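Local coordinates for De Novo Protein OR329 (Artificial gene, PDB 4HXT), which is a computationally designed armadillo-like repeat protein, probably intended as a self-assembling homo-oligomer rather than for any natural biochemical task, at residues K6-L11 / V41-V46; A81-G86 / A111-G116; K93-T98 / E105-L110; T182-Q187 / S223-V228; E215-L220 / K230-A235. All coordinates share one frame; numbering follows the deposited sequence.

Contact 1 (K6-L11 / V41-V46); sequences KLVKLL and VDAGGV
Val8 pushes its two methyl groups against the turn formed by Ala43, Gly44 and Gly45, and carries most of this contact alone. Its CB bond points toward the turn, but CB itself stays 4.6 Å from Gly45 CA, so the touching falls to the branches. CG1 lies anti to the backbone N (chi1 171°), which sets it beside Ala43 O, at 3.9 Å, and also near Gly45 CA. CG2, beside the backbone N, rests on Gly45 CA at 3.8 Å and reaches the methyl of Ala43, CG2 to CB, at 4.2 Å. The valine is thus forked over the backbone, one branch at a carbonyl and a CA, the other between a CA and a methyl.

Under these branches lies a backbone that has no CB at Gly44 or Gly45. Gly44 leaves the helix with a phi of 76° in a Schellman motif, its N bonded back to Val41 O at 3.0 Å, and it is also the N-cap of the next helix. Gly45 has only hydrogens where a CB would come within 3.4 Å of Val8 CG2, so the bare CA lets the backbones close to 5.6 Å between Val8 CA and Gly45 CA. The meeting is van der Waals packing. Helix 3-10 therefore sits on the junction between helices 34-42 and 45-52: Val8 also touches Val48, while Leu11 packs on Val48, Leu49 and Leu52 and, on helix 16-30, on Ala22 and Leu26.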
# COMPACT_ATOMS: atom_id res chain seq x y z
N LYS A 6 -21.83 5.67 28.66
CA LYS A 6 -21.67 6.06 30.05
C LYS A 6 -20.19 6.06 30.43
O LYS A 6 -19.70 6.98 31.08
CB LYS A 6 -22.46 5.13 30.97
CG LYS A 6 -23.97 5.34 30.88
CD LYS A 6 -24.72 4.44 31.84
CE LYS A 6 -26.21 4.79 31.86
NZ LYS A 6 -27.02 3.90 32.73
N LEU A 7 -19.47 5.03 30.00
CA LEU A 7 -18.04 4.94 30.26
C LEU A 7 -17.31 6.13 29.66
O LEU A 7 -16.46 6.74 30.30
CB LEU A 7 -17.48 3.65 29.65
CG LEU A 7 -17.22 2.44 30.55
CD1 LEU A 7 -18.24 2.37 31.66
CD2 LEU A 7 -17.23 1.18 29.71
N VAL A 8 -17.65 6.45 28.41
CA VAL A 8 -17.04 7.56 27.70
C VAL A 8 -17.30 8.88 28.43
O VAL A 8 -16.49 9.81 28.34
CB VAL A 8 -17.58 7.66 26.26
CG1 VAL A 8 -17.10 8.95 25.60
CG2 VAL A 8 -17.12 6.45 25.44
N LYS A 9 -18.42 8.96 29.13
CA LYS A 9 -18.74 10.17 29.87
C LYS A 9 -17.85 10.28 31.10
O LYS A 9 -17.40 11.36 31.47
CB LYS A 9 -20.22 10.17 30.30
CG LYS A 9 -20.70 11.53 30.78
CD LYS A 9 -22.10 11.48 31.35
CE LYS A 9 -22.64 12.88 31.60
NZ LYS A 9 -21.66 13.72 32.34
N LEU A 10 -17.58 9.13 31.73
CA LEU A 10 -16.75 9.09 32.93
C LEU A 10 -15.29 9.45 32.63
O LEU A 10 -14.52 9.79 33.53
CB LEU A 10 -16.81 7.68 33.55
CG LEU A 10 -18.20 7.28 34.07
CD1 LEU A 10 -18.20 5.82 34.49
CD2 LEU A 10 -18.57 8.18 35.24
N LEU A 11 -14.91 9.38 31.36
CA LEU A 11 -13.55 9.72 30.96
C LEU A 11 -13.29 11.19 31.25
O LEU A 11 -12.16 11.61 31.44
CB LEU A 11 -13.36 9.47 29.46
CG LEU A 11 -13.35 8.00 29.02
CD1 LEU A 11 -13.34 7.93 27.50
CD2 LEU A 11 -12.14 7.29 29.62
N VAL A 41 -16.32 3.59 19.19
CA VAL A 41 -16.12 4.60 18.16
C VAL A 41 -17.38 5.42 17.91
O VAL A 41 -17.32 6.65 17.84
CB VAL A 41 -15.66 3.96 16.84
CG1 VAL A 41 -15.57 5.02 15.76
CG2 VAL A 41 -14.30 3.28 17.03
N ASP A 42 -18.51 4.74 17.77
CA ASP A 42 -19.77 5.44 17.52
C ASP A 42 -20.17 6.30 18.72
O ASP A 42 -20.89 7.28 18.57
CB ASP A 42 -20.88 4.43 17.22
CG ASP A 42 -20.61 3.62 15.97
OD1 ASP A 42 -20.09 4.19 14.99
OD2 ASP A 42 -20.93 2.41 15.96
N ALA A 43 -19.68 5.93 19.90
CA ALA A 43 -19.98 6.67 21.12
C ALA A 43 -19.07 7.89 21.28
O ALA A 43 -19.16 8.61 22.28
CB ALA A 43 -19.86 5.76 22.33
N GLY A 44 -18.21 8.13 20.30
CA GLY A 44 -17.30 9.26 20.36
C GLY A 44 -16.12 9.05 21.30
O GLY A 44 -15.44 10.01 21.67
N GLY A 45 -15.88 7.80 21.68
CA GLY A 45 -14.81 7.48 22.60
C GLY A 45 -13.39 7.81 22.15
O GLY A 45 -12.56 8.19 22.97
N VAL A 46 -13.11 7.67 20.86
CA VAL A 46 -11.78 7.96 20.34
C VAL A 46 -11.38 9.42 20.59
O VAL A 46 -10.30 9.68 21.13
CB VAL A 46 -11.70 7.67 18.82
CG1 VAL A 46 -10.37 8.14 18.25
CG2 VAL A 46 -11.91 6.19 18.57

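Contact 2 (A81-G86 / A111-G116); sequences AIVDAG and ANIASG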
# COMPACT_ATOMS: atom_id res chain seq x y z
N ALA A 81 -10.67 6.52 12.63
CA ALA A 81 -11.27 7.39 13.64
C ALA A 81 -10.16 8.01 14.48
O ALA A 81 -10.21 9.18 14.85
CB ALA A 81 -12.25 6.60 14.52
N ILE A 82 -9.14 7.21 14.79
CA ILE A 82 -8.02 7.69 15.59
C ILE A 82 -7.24 8.74 14.83
O ILE A 82 -6.91 9.79 15.37
CB ILE A 82 -7.07 6.55 15.97
CG1 ILE A 82 -7.78 5.55 16.87
CG2 ILE A 82 -5.84 7.13 16.67
CD1 ILE A 82 -6.97 4.32 17.20
N VAL A 83 -6.93 8.45 13.56
CA VAL A 83 -6.17 9.38 12.73
C VAL A 83 -6.92 10.69 12.51
O VAL A 83 -6.34 11.77 12.64
CB VAL A 83 -5.84 8.74 11.36
CG1 VAL A 83 -5.10 9.75 10.49
CG2 VAL A 83 -4.97 7.49 11.57
N ASP A 84 -8.21 10.60 12.20
CA ASP A 84 -9.01 11.80 11.96
C ASP A 84 -9.23 12.64 13.22
O ASP A 84 -9.62 13.81 13.13
CB ASP A 84 -10.36 11.42 11.35
CG ASP A 84 -10.25 11.05 9.87
OD1 ASP A 84 -9.14 11.15 9.30
OD2 ASP A 84 -11.28 10.67 9.28
N ALA A 85 -8.97 12.05 14.38
CA ALA A 85 -9.12 12.76 15.64
C ALA A 85 -7.78 13.35 16.05
O ALA A 85 -7.64 13.92 17.14
CB ALA A 85 -9.64 11.82 16.72
N GLY A 86 -6.78 13.20 15.18
CA GLY A 86 -5.45 13.73 15.46
C GLY A 86 -4.67 12.93 16.49
O GLY A 86 -3.70 13.42 17.07
N ALA A 111 2.06 1.02 16.53
CA ALA A 111 2.34 -0.23 15.83
C ALA A 111 1.04 -0.79 15.24
O ALA A 111 1.01 -1.23 14.09
CB ALA A 111 2.98 -1.25 16.78
N ASN A 112 -0.03 -0.77 16.03
CA ASN A 112 -1.32 -1.28 15.56
C ASN A 112 -1.90 -0.39 14.47
O ASN A 112 -2.47 -0.88 13.50
CB ASN A 112 -2.31 -1.40 16.73
CG ASN A 112 -1.91 -2.48 17.71
OD1 ASN A 112 -0.98 -3.25 17.45
ND2 ASN A 112 -2.61 -2.55 18.83
N ILE A 113 -1.75 0.92 14.63
CA ILE A 113 -2.23 1.85 13.62
C ILE A 113 -1.49 1.54 12.32
O ILE A 113 -2.09 1.50 11.25
CB ILE A 113 -1.96 3.32 14.04
CG1 ILE A 113 -2.90 3.71 15.19
CG2 ILE A 113 -2.14 4.25 12.85
CD1 ILE A 113 -2.56 5.05 15.85
N ALA A 114 -0.19 1.30 12.43
CA ALA A 114 0.65 1.01 11.27
C ALA A 114 0.33 -0.30 10.55
O ALA A 114 0.80 -0.53 9.44
CB ALA A 114 2.11 1.03 11.66
N SER A 115 -0.47 -1.16 11.18
CA SER A 115 -0.84 -2.42 10.54
C SER A 115 -2.07 -2.17 9.68
O SER A 115 -2.59 -3.09 9.04
CB SER A 115 -1.16 -3.49 11.60
OG SER A 115 -2.34 -3.18 12.30
N GLY A 116 -2.52 -0.92 9.66
CA GLY A 116 -3.69 -0.57 8.87
C GLY A 116 -3.40 -0.16 7.44
O GLY A 116 -2.34 -0.49 6.90
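Ile113 inserts its side chain between Ile82 and Val83, and these three buried residues make up the apolar part of the contact. Its extended branch ends at CD1, which meets Ile82 CG2 at 4.0 Å as the two isoleucines cross obliquely. The shorter branch, CG2, faces Val83 instead: anti to the backbone N, it comes to 4.5 Å from Val83 CG2, a looser touch. The backbones stay well apart, 8.5 Å between Ile82 CA and Ile113 CA, so only side chains bridge the gap. Ala72 joins the cluster against both isoleucines, and Val88 touches Val83 and Ile113.

Within each segment, polar bonds finish the helix end. Asn112 O takes two bonds, from Ser115 OG at 2.6 Å and from Ser115 N at 3.1 Å; the hydroxyl is tilted 18° from the carbonyl plane. Gly116 N returns to Ile113 O, closing a type I turn. In the other segment Gly86 N bonds to Val83 O at 2.9 Å, within a Schellman motif. The Asn112 amide bonds outward, to Ala69 O and Arg150.

Across the subunit boundary, Trp244 of the second subunit packs on Val83, and Val83 O accepts a hydrogen bond from His247 of that subunit, a residue of its C-terminal histidine tag. Helices 76-84 and 100-113 belong to one armadillo-like repeat, and their meeting is part of the hydrophobic core expected in an alpha-solenoid.

Contact 3 (K93-T98 / E105-L110); sequences KLLTST and EAARAL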
# COMPACT_ATOMS: atom_id res chain seq x y z
N LYS A 93 4.09 12.16 20.30
CA LYS A 93 4.67 12.95 21.37
C LYS A 93 4.85 12.10 22.64
O LYS A 93 5.85 12.24 23.34
CB LYS A 93 3.80 14.17 21.69
CG LYS A 93 4.48 15.09 22.70
CD LYS A 93 3.68 16.35 22.97
CE LYS A 93 4.52 17.34 23.78
NZ LYS A 93 5.07 16.73 25.03
N LEU A 94 3.89 11.23 22.93
CA LEU A 94 3.98 10.37 24.11
C LEU A 94 5.09 9.34 24.02
O LEU A 94 5.48 8.74 25.03
CB LEU A 94 2.64 9.67 24.36
CG LEU A 94 1.62 10.44 25.22
CD1 LEU A 94 1.49 11.88 24.74
CD2 LEU A 94 0.28 9.73 25.16
N LEU A 95 5.60 9.11 22.82
CA LEU A 95 6.68 8.15 22.64
C LEU A 95 7.90 8.57 23.46
O LEU A 95 8.71 7.73 23.87
CB LEU A 95 7.08 8.04 21.17
CG LEU A 95 6.10 7.31 20.25
CD1 LEU A 95 6.62 7.37 18.82
CD2 LEU A 95 5.95 5.87 20.71
N THR A 96 8.04 9.88 23.68
CA THR A 96 9.17 10.40 24.44
C THR A 96 8.86 10.69 25.91
O THR A 96 9.61 11.39 26.59
CB THR A 96 9.74 11.66 23.77
OG1 THR A 96 8.69 12.61 23.54
CG2 THR A 96 10.39 11.30 22.44
N SER A 97 7.75 10.14 26.39
CA SER A 97 7.38 10.30 27.79
C SER A 97 8.48 9.67 28.64
O SER A 97 9.09 8.70 28.22
CB SER A 97 6.06 9.58 28.07
OG SER A 97 5.83 9.49 29.47
N THR A 98 8.73 10.23 29.82
CA THR A 98 9.74 9.67 30.71
C THR A 98 9.15 8.43 31.39
O THR A 98 9.87 7.64 31.99
CB THR A 98 10.18 10.67 31.79
OG1 THR A 98 9.02 11.22 32.43
CG2 THR A 98 11.01 11.79 31.19
N GLU A 105 2.74 1.87 25.68
CA GLU A 105 1.37 1.91 25.15
C GLU A 105 1.30 2.78 23.90
O GLU A 105 0.61 2.43 22.94
CB GLU A 105 0.41 2.45 26.21
CG GLU A 105 0.19 1.53 27.40
CD GLU A 105 -0.17 0.11 27.00
OE1 GLU A 105 -0.82 -0.09 25.96
OE2 GLU A 105 0.19 -0.83 27.75
N ALA A 106 2.01 3.90 23.91
CA ALA A 106 2.01 4.80 22.77
C ALA A 106 2.60 4.09 21.56
O ALA A 106 2.08 4.20 20.45
CB ALA A 106 2.81 6.06 23.09
N ALA A 107 3.70 3.36 21.78
CA ALA A 107 4.35 2.64 20.69
C ALA A 107 3.47 1.49 20.20
O ALA A 107 3.39 1.24 18.99
CB ALA A 107 5.71 2.11 21.14
N ARG A 108 2.82 0.80 21.13
CA ARG A 108 1.95 -0.31 20.75
C ARG A 108 0.77 0.21 19.93
O ARG A 108 0.35 -0.43 18.97
CB ARG A 108 1.43 -1.03 22.00
CG ARG A 108 0.56 -2.24 21.67
CD ARG A 108 0.30 -3.10 22.90
NE ARG A 108 -0.63 -2.50 23.85
CZ ARG A 108 -1.96 -2.57 23.74
NH1 ARG A 108 -2.52 -3.22 22.73
NH2 ARG A 108 -2.72 -1.99 24.66
N ALA A 109 0.25 1.38 20.29
CA ALA A 109 -0.87 1.96 19.55
C ALA A 109 -0.43 2.31 18.13
O ALA A 109 -1.14 2.05 17.16
CB ALA A 109 -1.40 3.20 20.26
N LEU A 110 0.75 2.92 18.02
CA LEU A 110 1.27 3.31 16.73
C LEU A 110 1.56 2.07 15.89
O LEU A 110 1.32 2.05 14.68
CB LEU A 110 2.53 4.16 16.91
CG LEU A 110 2.22 5.59 17.37
CD1 LEU A 110 3.51 6.34 17.68
CD2 LEU A 110 1.44 6.31 16.29
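The end of helix 87-94, rounded off by a type I turn from Leu94 to Ser97, approaches helix 100-113 to 5.7 Å between Leu95 CA and Ala106 CA. Such closeness rests on alanines. Leu94 meets Ala106 through CB alone, methylene to methyl, at 3.8 Å. Leu95 reaches farther: with CG beside its backbone N (chi1 -73°), it lays CD2 over the helix backbone, 3.5 Å from Ala107 N, and against the methyls of Ala106 and Ala107. Its other branch runs tip to tip into Leu110, CD1 to CD1 at 3.5 Å, tighter than ordinary carbon packing. An exchange of Leu95 for a serine would probably open a gap over Ala106 and Ala107 and let Leu110 CD1 shift. Val132, Leu133 and Leu136 of helix 129-136 press on Leu95 as well.

On helix 100-113 itself, Arg108 grips Glu105 OE1 side-on with NE and NH2, the latter at 3.0 Å, and NH2 also bonds to Asn70 OD1. Two helices joined by a short connection and seated on small residues give the helical hairpin packing found inside an armadillo-like repeat.

Contact 4 (T182-Q187 / S223-V228); sequences TDSEVQ and STDSEV
Gln187 crosses Val228 at about a right angle, its amide oxygen OE1 lying 3.9 Å from Val228 CG2. An extended chain, with CG anti to the backbone N (chi1 -179°), brings that amide up to Val228. There OE1 accepts from a water at 2.9 Å, and the same water sits 2.9 Å from Ser223 OG, bridging the two segments. Nearer the solvent, Ser184 OG stands 3.8 Å from Asp225 OD1, a loose approach.

Two helix starts lie side by side, as in the stacked helices of an armadillo-like solenoid, each headed by an aspartate N-cap. Asp225 OD2 takes Val228 N at 2.9 Å through its anti lone pair; the equivalent bond from Val186 N to Asp183 OD1 is weak. Replacing Asp225 by an alanine would probably leave Val228 N without its capping acceptor and loosen the first turn that presents Val228 to Gln187.

Farther out, Ser223 OG accepts from Asp225 N at 3.0 Å in an ST turn, fixing the hydroxyl that meets the water. Gln187 NE2 bonds to Leu179 O, which settles the rotation of the amide. Lys188 touches Asp225 and Val228.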
# COMPACT_ATOMS: atom_id res chain seq x y z
N THR A 182 19.73 -10.20 22.17
CA THR A 182 19.43 -11.42 22.91
C THR A 182 17.94 -11.51 23.20
O THR A 182 17.44 -12.56 23.61
CB THR A 182 20.20 -11.48 24.25
OG1 THR A 182 19.99 -10.28 24.99
CG2 THR A 182 21.69 -11.67 24.00
N ASP A 183 17.23 -10.41 22.97
CA ASP A 183 15.79 -10.39 23.18
C ASP A 183 15.15 -10.98 21.94
O ASP A 183 15.08 -10.33 20.90
CB ASP A 183 15.29 -8.95 23.38
CG ASP A 183 13.85 -8.90 23.83
OD1 ASP A 183 13.02 -9.65 23.27
OD2 ASP A 183 13.53 -8.10 24.73
N SER A 184 14.70 -12.23 22.05
CA SER A 184 14.08 -12.93 20.93
C SER A 184 13.05 -12.09 20.19
O SER A 184 13.14 -11.90 18.98
CB SER A 184 13.43 -14.22 21.42
OG SER A 184 12.81 -14.91 20.36
N GLU A 185 12.05 -11.59 20.92
CA GLU A 185 11.00 -10.78 20.32
C GLU A 185 11.55 -9.59 19.52
O GLU A 185 11.05 -9.30 18.43
CB GLU A 185 10.06 -10.27 21.42
CG GLU A 185 8.88 -11.19 21.68
CD GLU A 185 8.39 -11.12 23.12
OE1 GLU A 185 8.52 -10.05 23.74
OE2 GLU A 185 7.86 -12.14 23.61
N VAL A 186 12.56 -8.93 20.06
CA VAL A 186 13.18 -7.78 19.39
C VAL A 186 13.84 -8.22 18.09
O VAL A 186 13.70 -7.57 17.05
CB VAL A 186 14.23 -7.11 20.30
CG1 VAL A 186 15.03 -6.08 19.52
CG2 VAL A 186 13.53 -6.44 21.48
N GLN A 187 14.57 -9.33 18.16
CA GLN A 187 15.27 -9.86 17.00
C GLN A 187 14.29 -10.22 15.89
O GLN A 187 14.51 -9.91 14.72
CB GLN A 187 16.08 -11.08 17.42
CG GLN A 187 16.88 -11.73 16.32
CD GLN A 187 17.69 -12.90 16.84
OE1 GLN A 187 17.16 -13.80 17.49
NE2 GLN A 187 18.99 -12.90 16.56
N SER A 223 19.80 -19.51 12.78
CA SER A 223 19.05 -19.26 14.01
C SER A 223 18.15 -20.44 14.36
O SER A 223 17.56 -21.07 13.48
CB SER A 223 18.18 -18.01 13.86
OG SER A 223 17.29 -17.88 14.96
N THR A 224 18.05 -20.75 15.65
CA THR A 224 17.20 -21.85 16.10
C THR A 224 15.74 -21.40 16.13
O THR A 224 14.83 -22.21 16.32
CB THR A 224 17.60 -22.35 17.50
OG1 THR A 224 17.67 -21.24 18.41
CG2 THR A 224 18.95 -23.05 17.45
N ASP A 225 15.52 -20.10 15.94
CA ASP A 225 14.17 -19.54 15.92
C ASP A 225 13.71 -19.51 14.46
O ASP A 225 14.21 -18.72 13.66
CB ASP A 225 14.18 -18.11 16.48
CG ASP A 225 12.78 -17.53 16.63
OD1 ASP A 225 12.23 -17.60 17.74
OD2 ASP A 225 12.23 -17.03 15.62
N SER A 226 12.76 -20.38 14.12
CA SER A 226 12.26 -20.48 12.75
C SER A 226 11.69 -19.18 12.18
O SER A 226 11.79 -18.94 10.97
CB SER A 226 11.19 -21.57 12.67
OG SER A 226 10.07 -21.26 13.48
N GLU A 227 11.09 -18.35 13.02
CA GLU A 227 10.53 -17.08 12.56
C GLU A 227 11.66 -16.16 12.11
O GLU A 227 11.54 -15.48 11.09
CB GLU A 227 9.73 -16.42 13.69
CG GLU A 227 9.39 -14.95 13.47
CD GLU A 227 8.56 -14.70 12.22
OE1 GLU A 227 7.95 -15.66 11.70
OE2 GLU A 227 8.50 -13.53 11.77
N VAL A 228 12.75 -16.14 12.86
CA VAL A 228 13.90 -15.32 12.50
C VAL A 228 14.49 -15.85 11.20
O VAL A 228 14.82 -15.08 10.30
CB VAL A 228 14.99 -15.36 13.59
CG1 VAL A 228 16.21 -14.56 13.14
CG2 VAL A 228 14.45 -14.81 14.89
O HOH W 1 18.71 -16.21 16.89

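Contact 5 (E215-L220 / K230-A235); sequences EVLQKL and KEAQRA
Leu217 turns the flat peptide group after it toward Ala232: the carbonyl oxygen meets the alanine methyl, O to CB, at 3.7 Å, with the methyl tilted out of the peptide plane. The two helices form a tightly packed pair of the last armadillo-like repeat. The same oxygen takes a weak bond from Leu220 N, at the end of helix 213-219. Two further flat groups, of Glu231 and Arg234, pair on helix 226-241, away from the contact. There the carboxylate of Glu231 receives Arg234 NH2 on the syn lone pair of OE1 at 2.8 Å, a salt bridge in which the acceptor stands 26° out of the guanidinium plane. Ala191 and Ala195 touch Glu231, and Asn196 OD1 provides a second partner for Arg234 NH2.

Alanine makes the close packing possible: Leu217 CA and Ala232 CA approach to 5.4 Å, with Ala232 facing both Leu217 and Leu220. Leu220 adds its CB at 3.9 Å from Ala232 CB, while its branches go on to Val228 and to Gln187 and Leu179. Leu236 and Ile239, farther along helix 226-241, also touch the buried Leu217. The side chain of Leu217, with CG beside the backbone N (chi1 -70°), spreads its two methyls over successive turns of that helix: CD2 keeps a wider 4.4 Å from Ala232 CB, and CD1 reaches Ala235 CB at 3.8 Å.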
# COMPACT_ATOMS: atom_id res chain seq x y z
N GLU A 215 25.54 -9.75 5.49
CA GLU A 215 26.33 -10.70 6.27
C GLU A 215 25.65 -11.08 7.59
O GLU A 215 25.78 -12.21 8.05
CB GLU A 215 27.73 -10.13 6.55
CG GLU A 215 28.56 -9.94 5.29
CD GLU A 215 28.41 -8.56 4.65
OE1 GLU A 215 27.38 -7.90 4.87
OE2 GLU A 215 29.33 -8.15 3.92
N VAL A 216 24.93 -10.14 8.20
CA VAL A 216 24.25 -10.44 9.45
C VAL A 216 23.04 -11.34 9.20
O VAL A 216 22.78 -12.27 9.97
CB VAL A 216 23.80 -9.15 10.18
CG1 VAL A 216 23.11 -9.51 11.48
CG2 VAL A 216 25.00 -8.26 10.45
N LEU A 217 22.30 -11.07 8.13
CA LEU A 217 21.14 -11.87 7.79
C LEU A 217 21.57 -13.29 7.43
O LEU A 217 20.90 -14.26 7.77
CB LEU A 217 20.38 -11.24 6.62
CG LEU A 217 19.66 -9.93 6.96
CD1 LEU A 217 19.19 -9.25 5.68
CD2 LEU A 217 18.48 -10.22 7.88
N GLN A 218 22.71 -13.40 6.76
CA GLN A 218 23.25 -14.69 6.36
C GLN A 218 23.48 -15.58 7.58
O GLN A 218 23.18 -16.78 7.56
CB GLN A 218 24.56 -14.50 5.59
CG GLN A 218 25.25 -15.80 5.21
CD GLN A 218 26.42 -15.59 4.27
OE1 GLN A 218 26.25 -15.11 3.15
NE2 GLN A 218 27.61 -15.96 4.71
N LYS A 219 24.02 -15.00 8.65
CA LYS A 219 24.28 -15.77 9.85
C LYS A 219 22.99 -16.21 10.54
O LYS A 219 22.95 -17.27 11.17
CB LYS A 219 25.15 -14.96 10.82
CG LYS A 219 25.59 -15.78 12.03
CD LYS A 219 26.66 -15.08 12.85
CE LYS A 219 27.11 -15.96 14.01
NZ LYS A 219 28.19 -15.33 14.82
N LEU A 220 21.94 -15.41 10.41
CA LEU A 220 20.66 -15.75 11.03
C LEU A 220 19.99 -16.94 10.36
O LEU A 220 18.98 -17.45 10.85
CB LEU A 220 19.71 -14.54 11.00
CG LEU A 220 20.07 -13.37 11.91
CD1 LEU A 220 18.94 -12.34 11.88
CD2 LEU A 220 20.28 -13.86 13.33
N LYS A 230 12.97 -17.59 8.88
CA LYS A 230 12.02 -17.29 7.82
C LYS A 230 12.13 -15.84 7.35
O LYS A 230 12.09 -15.57 6.15
CB LYS A 230 10.60 -17.58 8.28
CG LYS A 230 9.54 -17.36 7.21
CD LYS A 230 8.17 -17.87 7.63
CE LYS A 230 7.60 -17.07 8.80
NZ LYS A 230 6.24 -17.55 9.18
N GLU A 231 12.25 -14.91 8.29
CA GLU A 231 12.37 -13.50 7.92
C GLU A 231 13.73 -13.23 7.26
O GLU A 231 13.82 -12.48 6.29
CB GLU A 231 12.23 -12.59 9.15
CG GLU A 231 10.84 -12.59 9.79
CD GLU A 231 9.74 -12.12 8.86
OE1 GLU A 231 10.03 -11.39 7.89
OE2 GLU A 231 8.56 -12.48 9.11
N ALA A 232 14.78 -13.85 7.79
CA ALA A 232 16.11 -13.66 7.23
C ALA A 232 16.15 -14.15 5.79
O ALA A 232 16.79 -13.52 4.94
CB ALA A 232 17.17 -14.39 8.07
N GLN A 233 15.47 -15.26 5.51
CA GLN A 233 15.43 -15.79 4.14
C GLN A 233 14.67 -14.87 3.21
O GLN A 233 15.09 -14.64 2.07
CB GLN A 233 14.78 -17.18 4.12
CG GLN A 233 15.75 -18.32 4.41
CD GLN A 233 15.08 -19.69 4.40
OE1 GLN A 233 14.21 -19.96 3.58
NE2 GLN A 233 15.51 -20.57 5.30
N ARG A 234 13.54 -14.35 3.68
CA ARG A 234 12.75 -13.44 2.87
C ARG A 234 13.55 -12.17 2.58
O ARG A 234 13.57 -11.67 1.46
CB ARG A 234 11.44 -13.09 3.59
CG ARG A 234 10.50 -12.20 2.79
CD ARG A 234 9.07 -12.25 3.34
NE ARG A 234 8.93 -11.60 4.64
CZ ARG A 234 8.74 -10.30 4.82
NH1 ARG A 234 8.66 -9.49 3.77
NH2 ARG A 234 8.63 -9.80 6.04
N ALA A 235 14.22 -11.66 3.60
CA ALA A 235 15.03 -10.45 3.46
C ALA A 235 16.15 -10.68 2.44
O ALA A 235 16.38 -9.83 1.58
CB ALA A 235 15.61 -10.05 4.81

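In the fold
From the N terminus, contact 1 first closes a loop of 29 residues, seating helix 3-10 on the junction of helices 34-42 and 45-52. Contact 2 follows in series and touches it: Val46 packs against Ala81, Ile82 and Ala85. Inside the loop of contact 2 nests contact 3, tying the end of helix 87-94 to helix 100-113, which both share. Contacts 4 and 5 come last and cross, since 215-220 falls between the two segments of contact 4. Contact 4 joins the starts of helices 184-197 and 226-241, contact 5 joins helix 213-219 to helix 226-241, and they meet where Leu220 touches Gln187 and Val228. Contacts 1 and 5 lie about 45 Å apart, centre to centre.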